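Local coordinates for BauA (Acinetobacter baumannii, PDB 6HCP), which takes up iron across the outer membrane as ferric preacinetobactin, working as a siderophore receptor of the TonB-dependent family, at residues 310-315 and 342-347; 416-421 and 447-452. All blocks are in the same frame, centred on the assembly; numbering follows the deposited sequence. Where two conformers were deposited one is given.

Contact 1 (310-315 and 342-347); sequences QSTTEY and DVDKKS. With EDO (1,2-ethanediol), chain L; EDO (1,2-ethanediol), chain J.
Lys345 reaches across to Ser311 and Thr313, and each atom of its side chain can be placed against them. CB lies 3.6 Å from Ser311 O, the carbonyl that accepts the Lys345 backbone N-H. CG stays beside its own backbone N and only grazes Ser311 OG, but CD closes to 3.4 Å from Ser311 OG. Bends at chi3 (-96°) and chi4 swing the end of the chain across towards strand 310-315, bringing CE to 3.2 Å from Ser311 OG. NZ ends between two hydroxyls, donating to Ser311 OG at 2.7 Å and to Thr313 OG1 at 2.9 Å. Each hydroxyl has a further partner: Ser311 OG bonds to Gly123 O, and Thr313 OG1 to the carboxylate of Asp287, which would favour a charged ammonium nearby.

This pairing belongs to the transmembrane beta-barrel of a TonB-dependent receptor. Its strands run antiparallel, with 164° between their directions, and the face bearing Ser311, Thr313, Val343 and Lys345 looks inward, as the bond to Gly123 and the touch of Thr313 on Phe127 of the plug indicate. On that face Val343 CG1 packs 3.6 Å from Thr313 CB. Ser311 with Lys345 and Thr313 with Val343 are the hydrogen-bonded pairs, each making two backbone bonds. Those of Thr313 and Val343 lie in the carbonyl planes, whereas Ser311 N approaches Lys345 O from 33° off the plane.

On the other face, the Asp342 carboxylate crosses the Glu314 side chain, OD1 lying 3.5 Å from Glu314 CG, and a water sits 2.7 Å from Asp342 OD1 and close to Tyr315 O.

Contact 2 (416-421 and 447-452); sequences STLSTS and VKATSS. With EDO (1,2-ethanediol), chain N.
A beta hairpin of the barrel wall, formed by strands 412-431 and 436-451, contains this antiparallel pairing; the two short segments run 175° apart. Thr417 and Thr450 form a hydrogen-bonded pair whose side chains also meet. Their OG1 atoms are 2.6 Å apart in a hydrogen bond that either could donate. The torsions explain the meeting: in both threonines OG1 sits between the backbone N and the carbonyl carbon (chi1 77° and 71°), which turns the two hydroxyls towards one another. Both backbone bonds of the pair are nearly straight at the hydrogen, but each N-H comes in tilted from the carbonyl plane.

A water extends this polar patch, 2.6 Å from Thr417 OG1 and donating to Lys448 O at 2.8 Å. Lys448 O thereby has two partners, since it also accepts the N-H of Ser419 at 2.9 Å. Ser419 O in turn receives Lys448 N, this time in the carbonyl plane.

On the reverse face Leu418, Ala449 and Val447 pack together, with a Thr420 methyl, while Ser416 and Ser451 pair at one end. Leu418 has CG anti to its backbone N, and its CD1 reaches diagonally over the pairing to Val447 CG2 at 3.8 Å, while also lying 4.1 Å from Ala449 CB, directly opposite. Val447 CG2 touches Thr420 CG2 as well, at 3.8 Å.

Strand 361-381 flanks segment 416-421, bonding through Gln376, His374 and Tyr372 to the backbones of Ser416, Leu418 and Thr420. Val447 bonds through its backbone to Lys461 of strand 461-473 and packs its side chain on Met151, Lys490 and Pro507.

How the contacts relate
Contacts 1 and 2 lie in the same run of barrel strands, their centres 14 Å apart and their nearest atoms about 7 Å apart, without touching. Strand 361-381 bridges the gap, pairing with strand 331-358 on one side and with strand 412-431 on the other. Its side chains confirm a shared inner face: His374 is touched by Val343 and Lys345 of contact 1 and by Leu418 of contact 2, and Tyr372 by Lys345 and Thr420. That face is polar in contact 1, with a lysine held by hydroxyls, and mixed in contact 2, where Leu418, Ala449 and Val447 pack among Ser416, Thr420 and Ser451, and the Thr417-Thr450 hydroxyl pair lies on the outer face.

Contact 1 (310-315 and 342-347)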
loop_
_atom_site.group_PDB
_atom_site.type_symbol
_atom_site.label_atom_id
_atom_site.label_comp_id
_atom_site.label_asym_id
_atom_site.label_seq_id
_atom_site.Cartn_x
_atom_site.Cartn_y
_atom_site.Cartn_z
ATOM N N GLN A 310 -35.985 -20.311 21.832
ATOM C CA GLN A 310 -36.645 -19.065 21.584
ATOM C C GLN A 310 -35.583 -17.984 21.341
ATOM O O GLN A 310 -34.455 -18.043 21.863
ATOM C CB GLN A 310 -37.536 -18.686 22.773
ATOM C CG GLN A 310 -36.797 -18.746 24.090
ATOM C CD GLN A 310 -37.719 -18.533 25.266
ATOM O OE1 GLN A 310 -37.407 -17.779 26.184
ATOM N NE2 GLN A 310 -38.885 -19.156 25.213
ATOM N N SER A 311 -35.998 -16.919 20.665
ATOM C CA SER A 311 -35.132 -15.805 20.459
ATOM C C SER A 311 -35.980 -14.563 20.246
ATOM O O SER A 311 -37.163 -14.653 19.902
ATOM C CB SER A 311 -34.171 -16.046 19.297
ATOM O OG SER A 311 -34.860 -16.055 18.057
ATOM N N THR A 312 -35.353 -13.406 20.451
ATOM C CA THR A 312 -35.951 -12.142 20.152
ATOM C C THR A 312 -34.951 -11.318 19.341
ATOM O O THR A 312 -33.765 -11.347 19.611
ATOM C CB THR A 312 -36.350 -11.384 21.426
ATOM O OG1 THR A 312 -35.131 -11.165 22.134
ATOM C CG2 THR A 312 -37.340 -12.139 22.290
ATOM N N THR A 313 -35.492 -10.535 18.421
ATOM C CA THR A 313 -34.759 -9.597 17.606
ATOM C C THR A 313 -35.413 -8.229 17.747
ATOM O O THR A 313 -36.621 -8.110 17.621
ATOM C CB THR A 313 -34.775 -10.017 16.133
ATOM O OG1 THR A 313 -34.116 -11.279 16.036
ATOM C CG2 THR A 313 -34.159 -8.971 15.226
ATOM N N GLU A 314 -34.591 -7.195 17.946
ATOM C CA GLU A 314 -35.037 -5.819 17.859
ATOM C C GLU A 314 -34.147 -5.097 16.853
ATOM O O GLU A 314 -32.942 -5.000 17.081
ATOM C CB GLU A 314 -34.951 -5.138 19.233
ATOM C CG GLU A 314 -35.832 -5.783 20.295
ATOM C CD GLU A 314 -35.675 -5.174 21.684
ATOM O OE1 GLU A 314 -34.923 -4.201 21.817
ATOM O OE2 GLU A 314 -36.386 -5.610 22.593
ATOM N N TYR A 315 -34.752 -4.683 15.736
ATOM C CA TYR A 315 -34.079 -4.053 14.622
ATOM C C TYR A 315 -34.514 -2.601 14.536
ATOM O O TYR A 315 -35.706 -2.320 14.522
ATOM C CB TYR A 315 -34.409 -4.761 13.310
ATOM C CG TYR A 315 -33.788 -4.154 12.080
ATOM C CD1 TYR A 315 -32.503 -4.491 11.670
ATOM C CD2 TYR A 315 -34.520 -3.318 11.259
ATOM C CE1 TYR A 315 -31.959 -3.968 10.506
ATOM C CE2 TYR A 315 -33.990 -2.790 10.090
ATOM C CZ TYR A 315 -32.694 -3.096 9.723
ATOM O OH TYR A 315 -32.190 -2.587 8.559
ATOM N N ASP A 342 -39.736 -5.617 15.898
ATOM C CA ASP A 342 -39.460 -6.488 17.019
ATOM C C ASP A 342 -40.098 -7.839 16.711
ATOM O O ASP A 342 -41.268 -7.872 16.305
ATOM C CB ASP A 342 -40.065 -5.953 18.325
ATOM C CG ASP A 342 -39.556 -4.576 18.741
ATOM O OD1 ASP A 342 -38.385 -4.275 18.456
ATOM O OD2 ASP A 342 -40.388 -3.757 19.183
ATOM N N VAL A 343 -39.355 -8.921 16.902
ATOM C CA VAL A 343 -39.904 -10.248 16.613
ATOM C C VAL A 343 -39.523 -11.218 17.737
ATOM O O VAL A 343 -38.381 -11.230 18.250
ATOM C CB VAL A 343 -39.527 -10.726 15.200
ATOM C CG1 VAL A 343 -38.108 -10.409 14.827
ATOM C CG2 VAL A 343 -39.842 -12.193 14.938
ATOM N N ASP A 344 -40.540 -11.953 18.199
ATOM C CA ASP A 344 -40.405 -13.000 19.204
ATOM C C ASP A 344 -40.634 -14.358 18.532
ATOM O O ASP A 344 -41.680 -14.577 17.910
ATOM C CB ASP A 344 -41.421 -12.808 20.335
ATOM C CG ASP A 344 -41.137 -11.612 21.231
ATOM O OD1 ASP A 344 -39.962 -11.252 21.371
ATOM O OD2 ASP A 344 -42.095 -11.059 21.787
ATOM N N LYS A 345 -39.655 -15.255 18.682
ATOM C CA LYS A 345 -39.617 -16.523 17.986
ATOM C C LYS A 345 -39.616 -17.657 19.017
ATOM O O LYS A 345 -38.939 -17.569 20.035
ATOM C CB LYS A 345 -38.352 -16.607 17.126
ATOM C CG LYS A 345 -38.298 -15.676 15.924
ATOM C CD LYS A 345 -36.885 -15.385 15.403
ATOM C CE LYS A 345 -36.356 -14.080 15.976
ATOM N NZ LYS A 345 -34.889 -14.081 16.149
ATOM N N LYS A 346 -40.239 -18.779 18.642
ATOM C CA LYS A 346 -40.136 -20.037 19.367
ATOM C C LYS A 346 -40.041 -21.188 18.373
ATOM O O LYS A 346 -40.665 -21.145 17.319
ATOM C CB LYS A 346 -41.377 -20.247 20.245
ATOM C CG LYS A 346 -41.573 -19.220 21.352
ATOM C CD LYS A 346 -42.849 -19.463 22.162
ATOM C CE LYS A 346 -43.416 -18.210 22.799
ATOM N NZ LYS A 346 -42.379 -17.458 23.542
ATOM N N SER A 347 -39.292 -22.228 18.726
ATOM C CA SER A 347 -39.075 -23.306 17.806
ATOM C C SER A 347 -38.811 -24.607 18.566
ATOM O O SER A 347 -38.312 -24.627 19.691
ATOM C CB SER A 347 -37.952 -22.990 16.832
ATOM O OG SER A 347 -36.786 -22.701 17.542
HETATM C C1 EDO L . -43.118 -7.710 19.874
HETATM O O1 EDO L . -42.559 -8.538 20.896
HETATM C C2 EDO L . -43.558 -8.619 18.741
HETATM O O2 EDO L . -44.313 -9.728 19.244
HETATM C C1 EDO J . -35.139 -4.520 6.111
HETATM O O1 EDO J . -36.235 -4.711 5.215
HETATM C C2 EDO J . -34.168 -3.556 5.453
HETATM O O2 EDO J . -33.950 -2.390 6.259
HETATM O O HOH W 1 -36.892 -2.351 17.215
#

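Contact 2 (416-421 and 447-452)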
loop_
_atom_site.group_PDB
_atom_site.type_symbol
_atom_site.label_atom_id
_atom_site.label_comp_id
_atom_site.label_asym_id
_atom_site.label_seq_id
_atom_site.Cartn_x
_atom_site.Cartn_y
_atom_site.Cartn_z
ATOM N N SER A 416 -47.756 -8.908 12.775
ATOM C CA SER A 416 -47.752 -10.049 11.855
ATOM C C SER A 416 -47.293 -11.295 12.604
ATOM O O SER A 416 -46.720 -11.201 13.693
ATOM C CB SER A 416 -46.918 -9.773 10.633
ATOM O OG SER A 416 -45.564 -9.511 10.997
ATOM N N THR A 417 -47.650 -12.468 12.062
ATOM C CA THR A 417 -47.269 -13.732 12.630
ATOM C C THR A 417 -46.907 -14.687 11.491
ATOM O O THR A 417 -47.372 -14.552 10.362
ATOM C CB THR A 417 -48.358 -14.364 13.515
ATOM O OG1 THR A 417 -49.353 -14.921 12.654
ATOM C CG2 THR A 417 -48.988 -13.387 14.484
ATOM N N LEU A 418 -46.076 -15.673 11.840
ATOM C CA LEU A 418 -45.731 -16.767 10.991
ATOM C C LEU A 418 -45.673 -18.029 11.848
ATOM O O LEU A 418 -45.120 -18.038 12.957
ATOM C CB LEU A 418 -44.368 -16.510 10.346
ATOM C CG LEU A 418 -43.893 -17.585 9.361
ATOM C CD1 LEU A 418 -44.860 -17.721 8.206
ATOM C CD2 LEU A 418 -42.493 -17.238 8.836
ATOM N N SER A 419 -46.297 -19.089 11.339
ATOM C CA SER A 419 -46.345 -20.379 12.012
ATOM C C SER A 419 -46.042 -21.475 10.996
ATOM O O SER A 419 -46.598 -21.465 9.889
ATOM C CB SER A 419 -47.695 -20.611 12.648
ATOM O OG SER A 419 -47.911 -19.701 13.704
ATOM N N THR A 420 -45.162 -22.407 11.377
ATOM C CA THR A 420 -44.841 -23.553 10.528
ATOM C C THR A 420 -44.749 -24.806 11.391
ATOM O O THR A 420 -44.453 -24.752 12.595
ATOM C CB THR A 420 -43.523 -23.388 9.759
ATOM O OG1 THR A 420 -42.433 -23.407 10.685
ATOM C CG2 THR A 420 -43.446 -22.118 8.951
ATOM N N SER A 421 -45.129 -25.938 10.797
ATOM C CA SER A 421 -44.964 -27.212 11.485
ATOM C C SER A 421 -44.675 -28.289 10.438
ATOM O O SER A 421 -44.992 -28.107 9.250
ATOM C CB SER A 421 -46.177 -27.537 12.289
ATOM O OG SER A 421 -47.242 -27.839 11.408
ATOM N N VAL A 447 -47.725 -24.213 6.804
ATOM C CA VAL A 447 -47.357 -22.821 7.074
ATOM C C VAL A 447 -48.619 -21.953 7.077
ATOM O O VAL A 447 -49.528 -22.139 6.255
ATOM C CB VAL A 447 -46.346 -22.310 6.040
ATOM C CG1 VAL A 447 -46.887 -22.394 4.637
ATOM C CG2 VAL A 447 -45.887 -20.898 6.345
ATOM N N LYS A 448 -48.620 -20.961 7.971
ATOM C CA LYS A 448 -49.632 -19.931 7.979
ATOM C C LYS A 448 -48.990 -18.599 8.378
ATOM O O LYS A 448 -48.342 -18.531 9.408
ATOM C CB LYS A 448 -50.742 -20.264 8.981
ATOM C CG LYS A 448 -51.910 -19.291 8.958
ATOM C CD LYS A 448 -53.060 -19.688 9.852
ATOM C CE LYS A 448 -54.180 -18.674 9.757
ATOM N NZ LYS A 448 -55.270 -18.968 10.710
ATOM N N ALA A 449 -49.342 -17.544 7.639
ATOM C CA ALA A 449 -48.949 -16.160 7.968
ATOM C C ALA A 449 -50.205 -15.317 8.200
ATOM O O ALA A 449 -51.233 -15.487 7.503
ATOM C CB ALA A 449 -48.095 -15.567 6.860
ATOM N N THR A 450 -50.075 -14.325 9.087
ATOM C CA THR A 450 -51.106 -13.311 9.270
ATOM C C THR A 450 -50.470 -11.922 9.319
ATOM O O THR A 450 -49.302 -11.770 9.683
ATOM C CB THR A 450 -51.935 -13.547 10.531
ATOM O OG1 THR A 450 -51.124 -13.258 11.678
ATOM C CG2 THR A 450 -52.478 -14.960 10.608
ATOM N N SER A 451 -51.293 -10.915 9.010
ATOM C CA SER A 451 -50.939 -9.507 9.177
ATOM C C SER A 451 -52.176 -8.705 9.598
ATOM O O SER A 451 -53.241 -8.868 9.027
ATOM C CB SER A 451 -50.370 -8.968 7.905
ATOM O OG SER A 451 -50.338 -7.550 7.945
ATOM N N SER A 452 -52.007 -7.811 10.570
ATOM C CA SER A 452 -53.114 -7.034 11.143
ATOM C C SER A 452 -53.668 -6.019 10.138
ATOM O O SER A 452 -54.741 -5.487 10.379
ATOM C CB SER A 452 -52.707 -6.340 12.411
ATOM O OG SER A 452 -51.775 -5.306 12.122
HETATM C C1 EDO N . -49.361 -23.748 10.533
HETATM O O1 EDO N . -50.412 -23.344 11.403
HETATM C C2 EDO N . -48.310 -24.414 11.402
HETATM O O2 EDO N . -48.941 -25.397 12.229
HETATM O O HOH W 2 -49.458 -17.410 11.755
#